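Local atomic coordinates of IG hypothetical 16092 (Bacillus cereus ATCC 14579, PDB entry 1YQH), a protein that is of unknown function but belongs to the UPF0045 (DUF77) family and may bind thiamine or a related small molecule. Residues F12-Q17 / Q66-A71; K29-V34 / Y41-M46; S37-E42 / D55-V60. All blocks are in the same frame, centred on the assembly; numbering follows the deposited sequence.

Contact 1: residues F12-Q17 / Q66-A71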
loop_
_atom_site.group_PDB
_atom_site.type_symbol
_atom_site.label_atom_id
_atom_site.label_comp_id
_atom_site.label_asym_id
_atom_site.label_seq_id
_atom_site.Cartn_x
_atom_site.Cartn_y
_atom_site.Cartn_z
ATOM N N PHE A 12 6.309 -6.134 2.595
ATOM C CA PHE A 12 6.493 -5.724 1.214
ATOM C C PHE A 12 5.977 -6.782 0.273
ATOM O O PHE A 12 5.827 -7.963 0.639
ATOM C CB PHE A 12 7.987 -5.426 0.924
ATOM C CG PHE A 12 8.801 -6.646 0.544
ATOM C CD1 PHE A 12 9.129 -6.892 -0.796
ATOM C CD2 PHE A 12 9.244 -7.547 1.520
ATOM C CE1 PHE A 12 9.879 -8.008 -1.165
ATOM C CE2 PHE A 12 9.999 -8.665 1.160
ATOM C CZ PHE A 12 10.319 -8.902 -0.181
ATOM N N SER A 13 5.715 -6.355 -0.950
ATOM C CA SER A 13 5.394 -7.285 -2.015
ATOM C C SER A 13 5.980 -6.787 -3.326
ATOM O O SER A 13 6.221 -5.585 -3.477
ATOM C CB SER A 13 3.877 -7.462 -2.121
ATOM O OG SER A 13 3.238 -6.216 -2.308
ATOM N N VAL A 14 6.210 -7.721 -4.252
ATOM C CA VAL A 14 6.635 -7.395 -5.618
ATOM C C VAL A 14 5.638 -7.987 -6.601
ATOM O O VAL A 14 5.236 -9.153 -6.470
ATOM C CB VAL A 14 8.078 -7.902 -5.904
ATOM C CG1 VAL A 14 9.089 -7.086 -5.099
ATOM C CG2 VAL A 14 8.205 -9.391 -5.559
ATOM N N VAL A 15 5.195 -7.178 -7.557
ATOM C CA VAL A 15 4.302 -7.660 -8.611
ATOM C C VAL A 15 5.033 -7.393 -9.918
ATOM O O VAL A 15 5.119 -6.240 -10.364
ATOM C CB VAL A 15 2.952 -6.940 -8.618
ATOM C CG1 VAL A 15 2.043 -7.537 -9.663
ATOM C CG2 VAL A 15 2.307 -6.999 -7.236
ATOM N N PRO A 16 5.606 -8.445 -10.503
ATOM C CA PRO A 16 6.419 -8.300 -11.707
ATOM C C PRO A 16 5.634 -8.429 -13.005
ATOM O O PRO A 16 4.559 -9.046 -13.026
ATOM C CB PRO A 16 7.401 -9.466 -11.581
ATOM C CG PRO A 16 6.575 -10.550 -10.917
ATOM C CD PRO A 16 5.604 -9.835 -9.994
ATOM N N GLN A 17 6.170 -7.826 -14.062
ATOM C CA GLN A 17 5.738 -8.098 -15.427
ATOM C C GLN A 17 6.895 -8.802 -16.105
ATOM O O GLN A 17 8.005 -8.251 -16.187
ATOM C CB GLN A 17 5.426 -6.803 -16.174
ATOM C CG GLN A 17 4.257 -6.032 -15.609
ATOM C CD GLN A 17 2.937 -6.763 -15.776
ATOM O OE1 GLN A 17 2.656 -7.349 -16.833
ATOM N NE2 GLN A 17 2.109 -6.707 -14.745
ATOM N N GLN A 66 15.192 -6.295 -7.485
ATOM C CA GLN A 66 16.203 -6.539 -8.510
ATOM C C GLN A 66 16.242 -8.019 -8.898
ATOM O O GLN A 66 16.434 -8.342 -10.073
ATOM C CB GLN A 66 17.600 -6.045 -8.079
ATOM C CG GLN A 66 18.672 -6.240 -9.153
ATOM C CD GLN A 66 18.384 -5.477 -10.427
ATOM O OE1 GLN A 66 18.516 -6.015 -11.533
ATOM N NE2 GLN A 66 18.002 -4.215 -10.287
ATOM N N ALA A 67 16.050 -8.914 -7.927
ATOM C CA ALA A 67 16.007 -10.358 -8.237
ATOM C C ALA A 67 14.906 -10.675 -9.260
ATOM O O ALA A 67 15.086 -11.543 -10.121
ATOM C CB ALA A 67 15.826 -11.194 -6.971
ATOM N N CYS A 68 13.785 -9.966 -9.167
ATOM C CA CYS A 68 12.694 -10.144 -10.121
ATOM C C CYS A 68 13.154 -9.813 -11.544
ATOM O O CYS A 68 12.924 -10.578 -12.486
ATOM C CB CYS A 68 11.504 -9.252 -9.756
ATOM S SG CYS A 68 10.615 -9.693 -8.259
ATOM N N VAL A 69 13.826 -8.675 -11.688
ATOM C CA VAL A 69 14.376 -8.240 -12.977
ATOM C C VAL A 69 15.429 -9.225 -13.488
ATOM O O VAL A 69 15.423 -9.609 -14.673
ATOM C CB VAL A 69 14.944 -6.803 -12.869
ATOM C CG1 VAL A 69 15.663 -6.380 -14.163
ATOM C CG2 VAL A 69 13.797 -5.828 -12.530
ATOM N N ASP A 70 16.316 -9.664 -12.596
ATOM C CA ASP A 70 17.334 -10.660 -12.974
ATOM C C ASP A 70 16.688 -11.977 -13.440
ATOM O O ASP A 70 17.242 -12.687 -14.297
ATOM C CB ASP A 70 18.285 -10.932 -11.810
ATOM C CG ASP A 70 19.143 -9.729 -11.441
ATOM O OD1 ASP A 70 19.311 -8.803 -12.263
ATOM O OD2 ASP A 70 19.661 -9.721 -10.300
ATOM N N ALA A 71 15.523 -12.285 -12.877
ATOM C CA ALA A 71 14.768 -13.488 -13.215
ATOM C C ALA A 71 13.967 -13.345 -14.523
ATOM O O ALA A 71 13.337 -14.307 -14.982
ATOM C CB ALA A 71 13.855 -13.879 -12.060
#

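Contact 2: residues K29-V34 / Y41-M46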
loop_
_atom_site.group_PDB
_atom_site.type_symbol
_atom_site.label_atom_id
_atom_site.label_comp_id
_atom_site.label_asym_id
_atom_site.label_seq_id
_atom_site.Cartn_x
_atom_site.Cartn_y
_atom_site.Cartn_z
ATOM N N LYS A 29 12.271 -15.869 -6.774
ATOM C CA LYS A 29 13.623 -15.331 -6.680
ATOM C C LYS A 29 13.674 -14.139 -5.723
ATOM O O LYS A 29 14.681 -13.924 -5.036
ATOM C CB LYS A 29 14.153 -14.954 -8.067
ATOM C CG LYS A 29 14.265 -16.145 -9.043
ATOM C CD LYS A 29 15.098 -17.306 -8.496
ATOM C CE LYS A 29 16.580 -17.012 -8.484
ATOM N NZ LYS A 29 17.385 -18.218 -8.070
ATOM N N ALA A 30 12.589 -13.373 -5.672
ATOM C CA ALA A 30 12.481 -12.285 -4.700
ATOM C C ALA A 30 12.405 -12.854 -3.282
ATOM O O ALA A 30 13.102 -12.385 -2.386
ATOM C CB ALA A 30 11.267 -11.399 -4.999
ATOM N N ILE A 31 11.581 -13.881 -3.077
ATOM C CA ILE A 31 11.484 -14.481 -1.736
ATOM C C ILE A 31 12.815 -15.137 -1.331
ATOM O O ILE A 31 13.196 -15.108 -0.155
ATOM C CB ILE A 31 10.278 -15.447 -1.636
ATOM C CG1 ILE A 31 8.962 -14.695 -1.905
ATOM C CG2 ILE A 31 10.252 -16.149 -0.265
ATOM C CD1 ILE A 31 8.678 -13.569 -0.945
ATOM N N GLU A 32 13.544 -15.687 -2.303
ATOM C CA GLU A 32 14.871 -16.257 -2.029
ATOM C C GLU A 32 15.796 -15.213 -1.389
ATOM O O GLU A 32 16.555 -15.520 -0.455
ATOM C CB GLU A 32 15.488 -16.815 -3.309
ATOM C CG GLU A 32 16.789 -17.569 -3.098
ATOM C CD GLU A 32 17.312 -18.173 -4.386
ATOM O OE1 GLU A 32 17.459 -19.413 -4.437
ATOM O OE2 GLU A 32 17.561 -17.411 -5.345
ATOM N N VAL A 33 15.728 -13.974 -1.869
ATOM C CA VAL A 33 16.527 -12.903 -1.272
ATOM C C VAL A 33 16.180 -12.767 0.218
ATOM O O VAL A 33 17.076 -12.693 1.062
ATOM C CB VAL A 33 16.329 -11.560 -2.002
ATOM C CG1 VAL A 33 16.996 -10.416 -1.233
ATOM C CG2 VAL A 33 16.874 -11.648 -3.437
ATOM N N VAL A 34 14.882 -12.774 0.532
ATOM C CA VAL A 34 14.418 -12.691 1.922
ATOM C C VAL A 34 14.949 -13.890 2.707
ATOM O O VAL A 34 15.505 -13.735 3.797
ATOM C CB VAL A 34 12.887 -12.644 1.998
ATOM C CG1 VAL A 34 12.417 -12.686 3.449
ATOM C CG2 VAL A 34 12.359 -11.378 1.287
ATOM N N TYR A 41 11.413 -13.311 9.231
ATOM C CA TYR A 41 10.382 -12.979 8.252
ATOM C C TYR A 41 9.218 -13.963 8.295
ATOM O O TYR A 41 9.311 -15.044 8.884
ATOM C CB TYR A 41 10.982 -12.966 6.831
ATOM C CG TYR A 41 11.354 -14.347 6.333
ATOM C CD1 TYR A 41 12.633 -14.878 6.562
ATOM C CD2 TYR A 41 10.415 -15.143 5.662
ATOM C CE1 TYR A 41 12.967 -16.179 6.103
ATOM C CE2 TYR A 41 10.727 -16.428 5.220
ATOM C CZ TYR A 41 12.001 -16.935 5.449
ATOM O OH TYR A 41 12.292 -18.197 5.013
ATOM N N GLU A 42 8.115 -13.568 7.666
ATOM C CA GLU A 42 7.012 -14.473 7.409
ATOM C C GLU A 42 6.365 -14.109 6.088
ATOM O O GLU A 42 5.965 -12.962 5.887
ATOM C CB GLU A 42 5.983 -14.400 8.526
ATOM C CG GLU A 42 4.868 -15.420 8.385
ATOM C CD GLU A 42 3.840 -15.263 9.480
ATOM O OE1 GLU A 42 3.768 -16.155 10.345
ATOM O OE2 GLU A 42 3.138 -14.231 9.501
ATOM N N VAL A 43 6.288 -15.089 5.198
ATOM C CA VAL A 43 5.626 -14.915 3.916
ATOM C C VAL A 43 4.106 -15.059 4.102
ATOM O O VAL A 43 3.618 -16.068 4.634
ATOM C CB VAL A 43 6.162 -15.919 2.865
ATOM C CG1 VAL A 43 5.436 -15.724 1.531
ATOM C CG2 VAL A 43 7.686 -15.736 2.667
ATOM N N GLY A 44 3.378 -14.015 3.712
ATOM C CA GLY A 44 1.907 -14.058 3.700
ATOM C C GLY A 44 1.398 -14.113 2.275
ATOM O O GLY A 44 2.172 -14.000 1.310
ATOM N N ALA A 45 0.086 -14.288 2.132
ATOM C CA ALA A 45 -0.515 -14.445 0.804
ATOM C C ALA A 45 -0.382 -13.182 -0.058
ATOM O O ALA A 45 -0.303 -13.291 -1.284
ATOM C CB ALA A 45 -1.982 -14.822 0.945
HETATM N N MSE A 46 -0.350 -12.010 0.579
HETATM C CA MSE A 46 -0.321 -10.715 -0.144
HETATM C C MSE A 46 0.954 -9.899 0.069
HETATM O O MSE A 46 1.295 -9.058 -0.769
HETATM C CB MSE A 46 -1.527 -9.832 0.258
HETATM C CG MSE A 46 -2.913 -10.497 0.033
HETATM SE SE MSE A 46 -3.245 -10.947 -1.822
HETATM C CE MSE A 46 -3.370 -9.144 -2.503
#

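Contact 3: residues S37-E42 / D55-V60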
loop_
_atom_site.group_PDB
_atom_site.type_symbol
_atom_site.label_atom_id
_atom_site.label_comp_id
_atom_site.label_asym_id
_atom_site.label_seq_id
_atom_site.Cartn_x
_atom_site.Cartn_y
_atom_site.Cartn_z
ATOM N N SER A 37 18.643 -13.673 3.650
ATOM C CA SER A 37 19.089 -12.432 4.296
ATOM C C SER A 37 19.535 -12.573 5.747
ATOM O O SER A 37 20.332 -11.773 6.209
ATOM C CB SER A 37 18.006 -11.357 4.222
ATOM O OG SER A 37 16.883 -11.700 5.013
ATOM N N GLY A 38 18.966 -13.543 6.454
ATOM C CA GLY A 38 19.198 -13.707 7.895
ATOM C C GLY A 38 18.181 -13.051 8.822
ATOM O O GLY A 38 18.195 -13.315 10.020
ATOM N N VAL A 39 17.326 -12.165 8.301
ATOM C CA VAL A 39 16.348 -11.480 9.164
ATOM C C VAL A 39 15.139 -12.345 9.404
ATOM O O VAL A 39 14.814 -13.208 8.578
ATOM C CB VAL A 39 15.900 -10.086 8.594
ATOM C CG1 VAL A 39 17.127 -9.245 8.229
ATOM C CG2 VAL A 39 14.971 -10.253 7.413
ATOM N N ARG A 40 14.485 -12.138 10.546
ATOM C CA ARG A 40 13.208 -12.797 10.809
ATOM C C ARG A 40 12.166 -12.356 9.776
ATOM O O ARG A 40 12.034 -11.166 9.487
ATOM C CB ARG A 40 12.711 -12.454 12.206
ATOM C CG ARG A 40 11.388 -13.133 12.498
ATOM C CD ARG A 40 10.966 -12.987 13.920
ATOM N NE ARG A 40 9.603 -13.485 14.053
ATOM C CZ ARG A 40 8.843 -13.301 15.125
ATOM N NH1 ARG A 40 9.300 -12.612 16.159
ATOM N NH2 ARG A 40 7.613 -13.787 15.143
ATOM N N TYR A 41 11.413 -13.311 9.231
ATOM C CA TYR A 41 10.382 -12.979 8.252
ATOM C C TYR A 41 9.218 -13.963 8.295
ATOM O O TYR A 41 9.311 -15.044 8.884
ATOM C CB TYR A 41 10.982 -12.966 6.831
ATOM C CG TYR A 41 11.354 -14.347 6.333
ATOM C CD1 TYR A 41 12.633 -14.878 6.562
ATOM C CD2 TYR A 41 10.415 -15.143 5.662
ATOM C CE1 TYR A 41 12.967 -16.179 6.103
ATOM C CE2 TYR A 41 10.727 -16.428 5.220
ATOM C CZ TYR A 41 12.001 -16.935 5.449
ATOM O OH TYR A 41 12.292 -18.197 5.013
ATOM N N GLU A 42 8.115 -13.568 7.666
ATOM C CA GLU A 42 7.012 -14.473 7.409
ATOM C C GLU A 42 6.365 -14.109 6.088
ATOM O O GLU A 42 5.965 -12.962 5.887
ATOM C CB GLU A 42 5.983 -14.400 8.526
ATOM C CG GLU A 42 4.868 -15.420 8.385
ATOM C CD GLU A 42 3.840 -15.263 9.480
ATOM O OE1 GLU A 42 3.768 -16.155 10.345
ATOM O OE2 GLU A 42 3.138 -14.231 9.501
ATOM N N ASP A 55 17.692 0.037 7.554
ATOM C CA ASP A 55 18.488 0.027 6.324
ATOM C C ASP A 55 18.719 -1.391 5.787
ATOM O O ASP A 55 18.730 -1.600 4.575
ATOM C CB ASP A 55 19.837 0.738 6.520
ATOM C CG ASP A 55 19.696 2.242 6.719
ATOM O OD1 ASP A 55 18.645 2.809 6.394
ATOM O OD2 ASP A 55 20.658 2.869 7.192
ATOM N N VAL A 56 18.901 -2.354 6.688
ATOM C CA VAL A 56 19.063 -3.753 6.295
ATOM C C VAL A 56 17.808 -4.234 5.582
ATOM O O VAL A 56 17.898 -4.834 4.517
ATOM C CB VAL A 56 19.398 -4.673 7.503
ATOM C CG1 VAL A 56 19.396 -6.161 7.103
ATOM C CG2 VAL A 56 20.745 -4.278 8.087
ATOM N N LEU A 57 16.649 -3.956 6.167
ATOM C CA LEU A 57 15.378 -4.351 5.560
ATOM C C LEU A 57 15.114 -3.670 4.212
ATOM O O LEU A 57 14.709 -4.329 3.264
ATOM C CB LEU A 57 14.223 -4.113 6.533
ATOM C CG LEU A 57 13.860 -5.274 7.475
ATOM C CD1 LEU A 57 15.050 -5.978 8.095
ATOM C CD2 LEU A 57 12.883 -4.796 8.564
ATOM N N LEU A 58 15.351 -2.361 4.121
ATOM C CA LEU A 58 15.193 -1.680 2.835
ATOM C C LEU A 58 16.124 -2.258 1.766
ATOM O O LEU A 58 15.737 -2.381 0.601
ATOM C CB LEU A 58 15.377 -0.163 2.959
ATOM C CG LEU A 58 14.258 0.529 3.738
ATOM C CD1 LEU A 58 14.714 1.945 4.077
ATOM C CD2 LEU A 58 12.952 0.529 2.918
ATOM N N ASP A 59 17.339 -2.617 2.159
ATOM C CA ASP A 59 18.251 -3.264 1.227
ATOM C C ASP A 59 17.738 -4.639 0.784
ATOM O O ASP A 59 17.900 -5.012 -0.392
ATOM C CB ASP A 59 19.664 -3.374 1.804
ATOM C CG ASP A 59 20.657 -3.886 0.771
ATOM O OD1 ASP A 59 20.846 -3.202 -0.260
ATOM O OD2 ASP A 59 21.208 -4.980 0.984
ATOM N N VAL A 60 17.113 -5.383 1.702
ATOM C CA VAL A 60 16.468 -6.653 1.328
ATOM C C VAL A 60 15.406 -6.426 0.251
ATOM O O VAL A 60 15.367 -7.140 -0.757
ATOM C CB VAL A 60 15.877 -7.409 2.557
ATOM C CG1 VAL A 60 14.992 -8.586 2.123
ATOM C CG2 VAL A 60 17.006 -7.883 3.444
#

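Contact 1: residues F12-Q17 / Q66-A71
Pro16 and Cys68 bring strand 12-17 closest to helix segment 66-71, with their CA atoms 6.7 Å apart and the two chains running in roughly the same direction. Cys68 is the one helical residue in the contact, and it is buried. Its CB points at the strand, and SG, turned anti to the carbonyl carbon (chi1 -69°), reaches forward to Val14. There the sulfur meets one methyl branch, with Val14 CG2 3.6 Å from Cys68 SG, and it also comes within 3.9 Å of Val14 CB. That branch lies between the backbone N and the carbonyl carbon of Val14, while CG1 stands beside the N, so the sulfur rests against the CG2 flank of the valine.

Pro16, two residues on and facing the same way, meets the base of the cysteine more loosely: Pro16 CB lies 4.5 Å from Cys68 CB. Sulfur and carbon therefore do all the touching across the gap, by van der Waals packing. Val15, between the two, turns its side chain to the other face of the sheet, where it packs on Val15 of the second subunit.

This is helix-on-sheet packing of a ferredoxin-like fold, with the end of helix 54-70 laid on the inner strand 8-17. Helix 23-36 lies alongside on the same face of the sheet: its Val26 touches both Pro16 and Cys68, its Ala30 touches Val14, and the neighbouring strand 75-84 adds Val76 and Thr78 beside Val14.

Contact 2: residues K29-V34 / Y41-M46
Val34 lays a methyl on the face of the Tyr41 ring. Val34 CG1 sits 3.9 Å from the ring centroid of Tyr41, 27° off the ring normal, a CH-pi contact displaced from the middle of the ring toward its root. The nearest ring atom is accordingly Tyr41 CG, 3.5 Å from Val34 CG1, and Tyr41 CB follows at 3.7 Å. Both residues are turned to suit: CG1 of Val34 extends anti to its own backbone N (chi1 175°), out toward the strand, while Tyr41 holds its ring between its backbone N and carbonyl carbon (chi1 70°) and so presents a face to the helix.

One helical turn back, Ile31 and Val43 approach in another manner and meet end to end through their methyls, Ile31 CG2 3.9 Å from Val43 CG2. These two pairs are the rungs between helix 23-36 and strand 40-43. In the ferredoxin-like order the helix leads from inner strand 8-17 to edge strand 40-43, which runs parallel to strand 8-17, with strand 48-52 between the two: a split beta-alpha-beta unit, whose helix is here packed on its second strand. Strand 48-52 backs the contact, Thr48 touching Ile31 and Val43, and Leu50 touching Val34 and Tyr41.

Glu42, between the two inward-facing residues, turns its side chain away from the helix and forms a salt bridge with Arg100 of the same chain. On the outer side of the helix Lys29 NZ bridges to Glu32 OE2 at 2.8 Å, on the syn side and somewhat out of the carboxylate plane. The fourth subunit packs its Tyr99 on both Ile31 and Val43, and its Arg100 NE donates to Val43 O.

Contact 3: residues S37-E42 / D55-V60
Ser37 meets Val60 through carbon: Ser37 CB lies 3.7 Å from Val60 CG2, the methyl that stands beside its own backbone N. The hydroxyl oxygen passes the same methyl at 4.1 Å (Ser37 OG to Val60 CG2), but its polar business is with its own chain. With chi1 at 68°, OG turns back to hydrogen-bond Val34 O, and it also accepts a weak but nearly straight bond from Val39 N (3.4 Å from Val39 N to Ser37 OG, 166° at the hydrogen). One hydroxyl thus ties the end of helix 23-36 to the chain leaving it.

Gly38 makes the turn between them, the first residue to leave helical angles, with phi at 94°. Val39 then points at helix segment 55-60 and carries the rest of the contact through a single methyl. Its CG1 lies 3.9 Å from Leu57 CD1 and 4.0 Å from Val56 CG1. Val39 and Val56 pass side by side, pointing opposite ways. Leu57 does not aim its CB at the turn, and only the end of the side chain swings over to reach Val39. Beyond this, Arg40 reaches Asp93 in a salt bridge, and Val39 O lies at the edge of the Tyr41 ring, in the ring plane.

The contact joins the turn after helix 23-36 to the first turns of helix 54-70, at one end of the two-helix layer. Val34 of the former helix packs on Val60, and beneath lies the sheet, where Leu57 touches Leu50 of strand 48-52 and Val8 and Met10 of strand 8-17.

All three contacts lie in one helix layer on one sheet, carried by apolar packing. Contacts 1 and 2 are buried and pair a helix with a strand, contact 1 at an inner strand through a sulfur and contact 2 at the edge strand through a methyl on an aromatic face. Contact 3, partly buried, adds a serine whose hydroxyl serves the turn. Helix 54-70 enters contact 1 near its end and contact 3 near its start. The segments of contacts 2 and 3 overlap at Tyr41 and Glu42, though contact 3 uses the turn before them. Contact 2 touches both others: Phe12 CZ lies 3.5 Å from Val34 CG2, and Val33 CG1 3.7 Å from Val60 O.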